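Tylactone synthase starter module and modules 1 & 2 (Streptomyces fradiae, PDB 2Z5L) probably catalyses the NADPH-dependent reduction, with defined stereochemistry, of a beta-keto group on the growing polyketide chain that leads to tylosin. Local coordinates at residues A86-V91 with V132-V137; T146-A151 with G155-D160; F168-A173 with Y241-S246. One frame throughout, in Å; residues are numbered along the deposited sequence.

Interaction 1 (A86-V91 with V132-V137); sequences ARRAEV and VSDIGV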
loop_
_atom_site.group_PDB
_atom_site.type_symbol
_atom_site.label_atom_id
_atom_site.label_comp_id
_atom_site.label_asym_id
_atom_site.label_seq_id
_atom_site.Cartn_x
_atom_site.Cartn_y
_atom_site.Cartn_z
ATOM N N ALA A 86 -5.406 3.205 21.535
ATOM C CA ALA A 86 -4.927 2.170 22.462
ATOM C C ALA A 86 -3.687 1.449 21.920
ATOM O O ALA A 86 -3.629 1.111 20.736
ATOM C CB ALA A 86 -6.043 1.152 22.760
ATOM N N ARG A 87 -2.690 1.246 22.788
ATOM C CA ARG A 87 -1.436 0.564 22.417
ATOM C C ARG A 87 -1.530 -0.944 22.666
ATOM O O ARG A 87 -2.394 -1.390 23.419
ATOM C CB ARG A 87 -0.260 1.174 23.193
ATOM C CG ARG A 87 0.377 2.352 22.464
ATOM C CD ARG A 87 0.735 3.516 23.388
ATOM N NE ARG A 87 1.366 4.590 22.617
ATOM C CZ ARG A 87 2.614 4.552 22.157
ATOM N NH1 ARG A 87 3.378 3.491 22.399
ATOM N NH2 ARG A 87 3.091 5.564 21.440
ATOM N N ARG A 88 -0.642 -1.720 22.038
ATOM C CA ARG A 88 -0.676 -3.181 22.152
ATOM C C ARG A 88 -0.817 -3.714 23.570
ATOM O O ARG A 88 -1.650 -4.579 23.839
ATOM C CB ARG A 88 0.557 -3.825 21.476
ATOM C CG ARG A 88 1.924 -3.323 21.942
ATOM C CD ARG A 88 3.067 -3.885 21.078
ATOM N NE ARG A 88 3.204 -5.352 21.138
ATOM C CZ ARG A 88 4.093 -6.043 20.418
ATOM N NH1 ARG A 88 4.919 -5.419 19.590
ATOM N NH2 ARG A 88 4.157 -7.356 20.509
ATOM N N ALA A 89 -0.001 -3.196 24.474
ATOM C CA ALA A 89 -0.049 -3.624 25.857
ATOM C C ALA A 89 -1.449 -3.414 26.415
ATOM O O ALA A 89 -1.949 -4.255 27.149
ATOM C CB ALA A 89 0.982 -2.841 26.689
ATOM N N GLU A 90 -2.082 -2.293 26.076
ATOM C CA GLU A 90 -3.429 -2.021 26.572
ATOM C C GLU A 90 -4.424 -2.966 25.913
ATOM O O GLU A 90 -5.264 -3.560 26.585
ATOM C CB GLU A 90 -3.836 -0.584 26.268
ATOM C CG GLU A 90 -2.859 0.468 26.771
ATOM C CD GLU A 90 -3.035 1.800 26.071
ATOM O OE1 GLU A 90 -4.153 2.367 26.146
ATOM O OE2 GLU A 90 -2.057 2.279 25.442
ATOM N N VAL A 91 -4.316 -3.111 24.599
ATOM C CA VAL A 91 -5.230 -3.977 23.878
ATOM C C VAL A 91 -5.095 -5.422 24.347
ATOM O O VAL A 91 -6.096 -6.132 24.475
ATOM C CB VAL A 91 -5.003 -3.874 22.360
ATOM C CG1 VAL A 91 -6.072 -4.655 21.614
ATOM C CG2 VAL A 91 -5.027 -2.416 21.948
ATOM N N VAL A 132 -3.060 -10.033 19.883
ATOM C CA VAL A 132 -3.603 -11.377 19.728
ATOM C C VAL A 132 -2.483 -12.402 19.641
ATOM O O VAL A 132 -2.587 -13.514 20.164
ATOM C CB VAL A 132 -4.467 -11.489 18.465
ATOM C CG1 VAL A 132 -4.882 -12.933 18.255
ATOM C CG2 VAL A 132 -5.696 -10.604 18.602
ATOM N N SER A 133 -1.413 -12.010 18.966
ATOM C CA SER A 133 -0.251 -12.855 18.800
ATOM C C SER A 133 0.414 -13.004 20.166
ATOM O O SER A 133 0.810 -14.101 20.555
ATOM C CB SER A 133 0.712 -12.205 17.802
ATOM O OG SER A 133 1.840 -13.013 17.540
ATOM N N ASP A 134 0.516 -11.899 20.904
ATOM C CA ASP A 134 1.137 -11.928 22.225
ATOM C C ASP A 134 0.422 -12.860 23.207
ATOM O O ASP A 134 1.062 -13.665 23.880
ATOM C CB ASP A 134 1.200 -10.517 22.829
ATOM C CG ASP A 134 2.009 -9.542 21.983
ATOM O OD1 ASP A 134 3.080 -9.934 21.460
ATOM O OD2 ASP A 134 1.577 -8.371 21.852
ATOM N N ILE A 135 -0.897 -12.745 23.294
ATOM C CA ILE A 135 -1.677 -13.578 24.203
ATOM C C ILE A 135 -1.457 -15.070 23.948
ATOM O O ILE A 135 -1.723 -15.910 24.816
ATOM C CB ILE A 135 -3.169 -13.256 24.072
ATOM C CG1 ILE A 135 -3.395 -11.787 24.451
ATOM C CG2 ILE A 135 -3.992 -14.182 24.951
ATOM C CD1 ILE A 135 -4.823 -11.342 24.305
ATOM N N GLY A 136 -0.967 -15.392 22.756
ATOM C CA GLY A 136 -0.698 -16.775 22.400
ATOM C C GLY A 136 -1.853 -17.732 22.639
ATOM O O GLY A 136 -1.659 -18.839 23.141
ATOM N N VAL A 137 -3.060 -17.306 22.288
ATOM C CA VAL A 137 -4.242 -18.140 22.450
ATOM C C VAL A 137 -4.356 -19.070 21.240
ATOM O O VAL A 137 -4.604 -18.615 20.121
ATOM C CB VAL A 137 -5.518 -17.264 22.575
ATOM C CG1 VAL A 137 -5.501 -16.167 21.515
ATOM C CG2 VAL A 137 -6.763 -18.120 22.430
#

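Interaction 2 (T146-A151 with G155-D160); sequences TRRAVA and GETPQD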
loop_
_atom_site.group_PDB
_atom_site.type_symbol
_atom_site.label_atom_id
_atom_site.label_comp_id
_atom_site.label_asym_id
_atom_site.label_seq_id
_atom_site.Cartn_x
_atom_site.Cartn_y
_atom_site.Cartn_z
ATOM N N THR A 146 -13.630 -3.063 6.931
ATOM C CA THR A 146 -13.374 -1.677 6.550
ATOM C C THR A 146 -14.498 -1.186 5.653
ATOM O O THR A 146 -15.412 -1.942 5.321
ATOM C CB THR A 146 -12.054 -1.535 5.774
ATOM O OG1 THR A 146 -12.187 -2.142 4.484
ATOM C CG2 THR A 146 -10.916 -2.211 6.528
ATOM N N ARG A 147 -14.410 0.075 5.251
ATOM C CA ARG A 147 -15.417 0.680 4.393
ATOM C C ARG A 147 -14.797 1.703 3.446
ATOM O O ARG A 147 -14.102 2.626 3.882
ATOM C CB ARG A 147 -16.469 1.379 5.240
ATOM C CG ARG A 147 -15.865 2.364 6.222
ATOM C CD ARG A 147 -16.762 3.566 6.411
ATOM N NE ARG A 147 -16.899 4.323 5.172
ATOM C CZ ARG A 147 -17.589 5.453 5.057
ATOM N NH1 ARG A 147 -18.212 5.959 6.113
ATOM N NH2 ARG A 147 -17.654 6.078 3.886
ATOM N N ARG A 148 -15.075 1.548 2.156
ATOM C CA ARG A 148 -14.552 2.455 1.144
ATOM C C ARG A 148 -13.028 2.360 1.085
ATOM O O ARG A 148 -12.350 3.277 0.617
ATOM C CB ARG A 148 -14.994 3.903 1.438
ATOM C CG ARG A 148 -16.192 4.379 0.601
ATOM C CD ARG A 148 -16.744 5.737 1.047
ATOM N NE ARG A 148 -15.734 6.793 1.072
ATOM C CZ ARG A 148 -15.111 7.273 0.001
ATOM N NH1 ARG A 148 -14.201 8.234 0.143
ATOM N NH2 ARG A 148 -15.396 6.798 -1.207
ATOM N N ALA A 149 -12.495 1.237 1.558
ATOM C CA ALA A 149 -11.053 1.022 1.550
ATOM C C ALA A 149 -10.551 0.852 0.120
ATOM O O ALA A 149 -9.457 1.301 -0.225
ATOM C CB ALA A 149 -10.700 -0.215 2.371
ATOM N N VAL A 150 -11.364 0.208 -0.708
ATOM C CA VAL A 150 -11.002 -0.044 -2.095
ATOM C C VAL A 150 -12.156 0.289 -3.038
ATOM O O VAL A 150 -13.313 0.042 -2.713
ATOM C CB VAL A 150 -10.628 -1.516 -2.289
ATOM C CG1 VAL A 150 -9.351 -1.844 -1.517
ATOM C CG2 VAL A 150 -11.771 -2.389 -1.796
ATOM N N ALA A 151 -11.830 0.838 -4.209
ATOM C CA ALA A 151 -12.835 1.195 -5.210
ATOM C C ALA A 151 -13.068 0.022 -6.160
ATOM O O ALA A 151 -12.218 -0.290 -6.991
ATOM C CB ALA A 151 -12.375 2.414 -5.988
ATOM N N GLY A 155 -17.328 5.285 -9.579
ATOM C CA GLY A 155 -17.801 6.337 -8.696
ATOM C C GLY A 155 -17.119 6.365 -7.338
ATOM O O GLY A 155 -16.681 7.426 -6.874
ATOM N N GLU A 156 -17.021 5.200 -6.698
ATOM C CA GLU A 156 -16.391 5.105 -5.383
ATOM C C GLU A 156 -14.873 5.168 -5.493
ATOM O O GLU A 156 -14.279 4.682 -6.456
ATOM C CB GLU A 156 -16.814 3.811 -4.661
ATOM C CG GLU A 156 -16.132 2.547 -5.159
ATOM C CD GLU A 156 -16.789 1.262 -4.650
ATOM O OE1 GLU A 156 -16.161 0.188 -4.761
ATOM O OE2 GLU A 156 -17.933 1.314 -4.152
ATOM N N THR A 157 -14.251 5.787 -4.498
ATOM C CA THR A 157 -12.809 5.925 -4.474
ATOM C C THR A 157 -12.279 5.369 -3.159
ATOM O O THR A 157 -13.020 5.261 -2.174
ATOM C CB THR A 157 -12.411 7.400 -4.594
ATOM O OG1 THR A 157 -12.898 8.115 -3.453
ATOM C CG2 THR A 157 -13.016 8.004 -5.856
ATOM N N PRO A 158 -10.993 4.990 -3.133
ATOM C CA PRO A 158 -10.353 4.438 -1.934
ATOM C C PRO A 158 -9.966 5.527 -0.938
ATOM O O PRO A 158 -9.245 6.459 -1.282
ATOM C CB PRO A 158 -9.134 3.723 -2.502
ATOM C CG PRO A 158 -8.765 4.608 -3.674
ATOM C CD PRO A 158 -10.097 4.906 -4.305
ATOM N N GLN A 159 -10.444 5.418 0.297
ATOM C CA GLN A 159 -10.102 6.419 1.302
ATOM C C GLN A 159 -8.819 5.938 2.012
ATOM O O GLN A 159 -8.611 4.739 2.194
ATOM C CB GLN A 159 -11.267 6.597 2.287
ATOM C CG GLN A 159 -11.271 7.937 3.029
ATOM C CD GLN A 159 -11.769 9.121 2.177
ATOM O OE1 GLN A 159 -11.413 9.270 1.004
ATOM N NE2 GLN A 159 -12.588 9.973 2.785
ATOM N N ASP A 160 -7.965 6.882 2.397
ATOM C CA ASP A 160 -6.678 6.576 3.033
ATOM C C ASP A 160 -6.664 5.526 4.153
ATOM O O ASP A 160 -6.107 4.432 3.993
ATOM C CB ASP A 160 -6.039 7.873 3.540
ATOM C CG ASP A 160 -4.580 7.686 3.937
ATOM O OD1 ASP A 160 -4.283 7.652 5.151
ATOM O OD2 ASP A 160 -3.743 7.558 3.022
HETATM O O HOH W 1 -14.761 2.321 -2.320
#

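Interaction 3 (F168-A173 with Y241-S246); sequences FGRVAA and YGRRVS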
loop_
_atom_site.group_PDB
_atom_site.type_symbol
_atom_site.label_atom_id
_atom_site.label_comp_id
_atom_site.label_asym_id
_atom_site.label_seq_id
_atom_site.Cartn_x
_atom_site.Cartn_y
_atom_site.Cartn_z
ATOM N N PHE A 168 -1.429 -3.370 5.106
ATOM C CA PHE A 168 -0.863 -4.048 6.261
ATOM C C PHE A 168 -1.428 -5.450 6.410
ATOM O O PHE A 168 -0.722 -6.381 6.806
ATOM C CB PHE A 168 -1.203 -3.274 7.526
ATOM C CG PHE A 168 -0.795 -3.974 8.773
ATOM C CD1 PHE A 168 0.540 -3.981 9.169
ATOM C CD2 PHE A 168 -1.726 -4.665 9.530
ATOM C CE1 PHE A 168 0.947 -4.667 10.301
ATOM C CE2 PHE A 168 -1.330 -5.353 10.662
ATOM C CZ PHE A 168 0.015 -5.358 11.054
ATOM N N GLY A 169 -2.721 -5.572 6.125
ATOM C CA GLY A 169 -3.402 -6.850 6.246
ATOM C C GLY A 169 -2.731 -7.965 5.460
ATOM O O GLY A 169 -2.625 -9.090 5.948
ATOM N N ARG A 170 -2.299 -7.651 4.239
ATOM C CA ARG A 170 -1.634 -8.612 3.357
ATOM C C ARG A 170 -0.274 -9.053 3.895
ATOM O O ARG A 170 0.194 -10.168 3.618
ATOM C CB ARG A 170 -1.486 -8.018 1.949
ATOM C CG ARG A 170 -2.837 -7.682 1.309
ATOM C CD ARG A 170 -2.683 -7.195 -0.119
ATOM N NE ARG A 170 -2.444 -5.755 -0.213
ATOM C CZ ARG A 170 -3.398 -4.859 -0.432
ATOM N NH1 ARG A 170 -4.664 -5.252 -0.585
ATOM N NH2 ARG A 170 -3.088 -3.574 -0.498
ATOM N N VAL A 171 0.363 -8.178 4.658
ATOM C CA VAL A 171 1.646 -8.497 5.251
ATOM C C VAL A 171 1.369 -9.447 6.406
ATOM O O VAL A 171 2.122 -10.401 6.635
ATOM C CB VAL A 171 2.356 -7.226 5.791
ATOM C CG1 VAL A 171 3.589 -7.619 6.599
ATOM C CG2 VAL A 171 2.749 -6.333 4.633
ATOM N N ALA A 172 0.279 -9.195 7.129
ATOM C CA ALA A 172 -0.092 -10.048 8.263
ATOM C C ALA A 172 -0.359 -11.491 7.824
ATOM O O ALA A 172 0.023 -12.431 8.515
ATOM C CB ALA A 172 -1.329 -9.485 8.957
ATOM N N ALA A 173 -1.005 -11.653 6.672
ATOM C CA ALA A 173 -1.312 -12.976 6.145
ATOM C C ALA A 173 -0.056 -13.829 5.976
ATOM O O ALA A 173 -0.050 -15.023 6.290
ATOM C CB ALA A 173 -2.037 -12.849 4.804
ATOM N N TYR A 241 -16.860 -9.404 -3.932
ATOM C CA TYR A 241 -15.774 -9.435 -4.899
ATOM C C TYR A 241 -14.446 -9.805 -4.247
ATOM O O TYR A 241 -14.115 -9.309 -3.171
ATOM C CB TYR A 241 -15.650 -8.072 -5.572
ATOM C CG TYR A 241 -16.880 -7.628 -6.329
ATOM C CD1 TYR A 241 -18.029 -7.198 -5.662
ATOM C CD2 TYR A 241 -16.886 -7.617 -7.721
ATOM C CE1 TYR A 241 -19.154 -6.761 -6.369
ATOM C CE2 TYR A 241 -17.997 -7.187 -8.438
ATOM C CZ TYR A 241 -19.128 -6.758 -7.760
ATOM O OH TYR A 241 -20.217 -6.325 -8.483
ATOM N N GLY A 242 -13.693 -10.680 -4.902
ATOM C CA GLY A 242 -12.402 -11.087 -4.383
ATOM C C GLY A 242 -11.277 -10.407 -5.145
ATOM O O GLY A 242 -11.264 -10.401 -6.382
ATOM N N ARG A 243 -10.330 -9.830 -4.411
ATOM C CA ARG A 243 -9.197 -9.131 -5.014
ATOM C C ARG A 243 -8.349 -10.078 -5.859
ATOM O O ARG A 243 -8.068 -11.204 -5.456
ATOM C CB ARG A 243 -8.347 -8.482 -3.908
ATOM C CG ARG A 243 -7.259 -7.532 -4.398
ATOM C CD ARG A 243 -6.986 -6.450 -3.356
ATOM N NE ARG A 243 -5.869 -5.582 -3.718
ATOM C CZ ARG A 243 -4.596 -5.969 -3.749
ATOM N NH1 ARG A 243 -4.266 -7.213 -3.439
ATOM N NH2 ARG A 243 -3.647 -5.110 -4.088
ATOM N N ARG A 244 -7.949 -9.620 -7.040
ATOM C CA ARG A 244 -7.135 -10.436 -7.945
ATOM C C ARG A 244 -6.070 -9.615 -8.661
ATOM O O ARG A 244 -6.293 -8.456 -9.005
ATOM C CB ARG A 244 -8.031 -11.096 -9.001
ATOM C CG ARG A 244 -8.986 -12.149 -8.472
ATOM C CD ARG A 244 -8.249 -13.399 -8.031
ATOM N NE ARG A 244 -9.172 -14.509 -7.822
ATOM C CZ ARG A 244 -10.057 -14.573 -6.834
ATOM N NH1 ARG A 244 -10.139 -13.585 -5.949
ATOM N NH2 ARG A 244 -10.870 -15.617 -6.742
ATOM N N VAL A 245 -4.909 -10.220 -8.881
ATOM C CA VAL A 245 -3.839 -9.546 -9.603
ATOM C C VAL A 245 -3.779 -10.120 -11.021
ATOM O O VAL A 245 -3.526 -11.313 -11.220
ATOM C CB VAL A 245 -2.450 -9.733 -8.922
ATOM C CG1 VAL A 245 -2.415 -8.981 -7.598
ATOM C CG2 VAL A 245 -2.157 -11.217 -8.703
ATOM N N SER A 246 -4.013 -9.260 -12.004
ATOM C CA SER A 246 -4.004 -9.671 -13.400
ATOM C C SER A 246 -3.061 -8.812 -14.245
ATOM O O SER A 246 -2.987 -7.597 -14.063
ATOM C CB SER A 246 -5.429 -9.593 -13.950
ATOM O OG SER A 246 -6.145 -8.519 -13.361
#

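Interaction 1 (A86-V91 with V132-V137)
R88 and D134 form a salt bridge across the surface between helix 88-99 and helix 119-135, their CA atoms 8.9 Å apart. A single nitrogen does the work: NH2 of R88 forks to both carboxylate oxygens, 3.0 Å from OD1 and 3.1 Å from OD2 of D134. Both oxygens use their syn lone pairs, and the bond to OD2 is the straighter (153° at the hydrogen, against 134° for OD1). The carboxylate approaches the edge of the guanidinium with the two planes 15° apart, although the side chains meet at about a right angle. The other terminal nitrogen, NH1 of R88, is hydrogen-bonded to the carbonyl O of D352, which ties this helix pair to the KR domain and fixes the rotation of the guanidinium. The arginine chain sets off with CG wedged between its backbone N and carbonyl carbon, then bends at the CD link to reach D134. R88 is the first residue of its helix and D134 lies in the last turn of the other, so each charge probably sits at an unfavourable helix end and may be eased by its opposite. Behind R88, the N-cap residue R87 donates its backbone N to OE2 of E90 (2.9 Å), the N3-to-N-cap half of a capping box, with OE2 met from above the carboxylate plane. Beneath the ion pair the helices pack through apolar groups: V91 on L128 and A131, V132 and I135 on L95. The arrangement is a surface bridge between neighbouring helices flanking the parallel strands of the Rossmann-like structural subdomain found in polyketide ketoreductases.

Interaction 2 (T146-A151 with G155-D160)
R148, in the turn after strand 140-147 with left-handed helical backbone angles, meets the returning chain twice. Its carbonyl O accepts the backbone N of Q159 at 2.9 Å in a nearly straight bond (167°), and also receives a CA-H...O contact from P158. Its side chain, bent at the CD link, runs beside that of T157; the guanidinium puts NH1 3.1 Å from OE1 of Q159, its plane turned 78° from the amide. NH2 lies 3.0 Å from T157 O, at a poor angle for a hydrogen bond. A149 rests its carbonyl O against CB of P158 (3.3 Å), while its own N bonds to OD1 of D185. This is the turn between a parallel strand and the following helix of a Rossmann-like fold: Q159 is the N-cap of helix 160-175, and P158 packs outward on A413 and E416 of helix 402-419. V150 joins through a water that donates to its O at 2.7 Å and, weakly, to T157 O. A151 lies with CB 3.8 Å from CD of P158; its approach to the carbonyl O of E156 is unusually short and doubtful. Alongside it runs the E156 chain, extended beyond CG, whose OE1 accepts the backbone N of both V152 and V153 and forms a salt bridge to R236.

Interaction 3 (F168-A173 with Y241-S246)
The R170 turn of helix 160-175 faces strand 239-247 at R243 with 11.3 Å between their CA atoms, so only two long side chains, both directed at the other segment, span the gap. They cross at about a right angle and end in a stack: the guanidinium of R170 lies flat on that of R243, centres 3.7 Å apart and planes 18° from parallel. NH1 of R170 sits over the middle of the R243 group, 3.2 Å from its CZ, while NH2 of R243 lies over the centre of the R170 group. R243 gets there with CG anti to the backbone N (chi1 -171°) and its chain extended from CG to NE; R170 bends at its CD link, which turns its flat end over the other. No hydrogen bond joins the pair, since both offer donors alone. Acceptors nearby hold them instead: R170 NH2 bonds to the carbonyl O of G394 and R243 NH2 to that of T395, while OE1 of Q232 takes a weak bond from NH1 of each. Next along the strand, R244 folds back so that NH1 donates to R243 O at 3.2 Å, and its NH2 pairs with E230. Stacking face to face leaves the terminal N-H groups (NH1 and NH2) of R170 and R243 able to reach carbonyl and amide oxygens, which probably offsets the cost of burying two like charges so close together.

The three contacts come in series along the chain, each closing before the next opens, and all belong to the N-terminal structural part of the ketoreductase. Interactions 2 and 3 have centres 15 Å apart and share helix 160-175, which begins at the turn of one and carries the arginine of the other. Interaction 1 lies farther out, its centre 28 Å from that of interaction 2 and 24 Å from that of interaction 3; helix 119-135 leads from it into strand 140-147. All three also touch residues of the KR domain, D352 in interaction 1, helix 402-419 in interaction 2, and G394 and T395 in interaction 3, tying the structural part to the catalytic one.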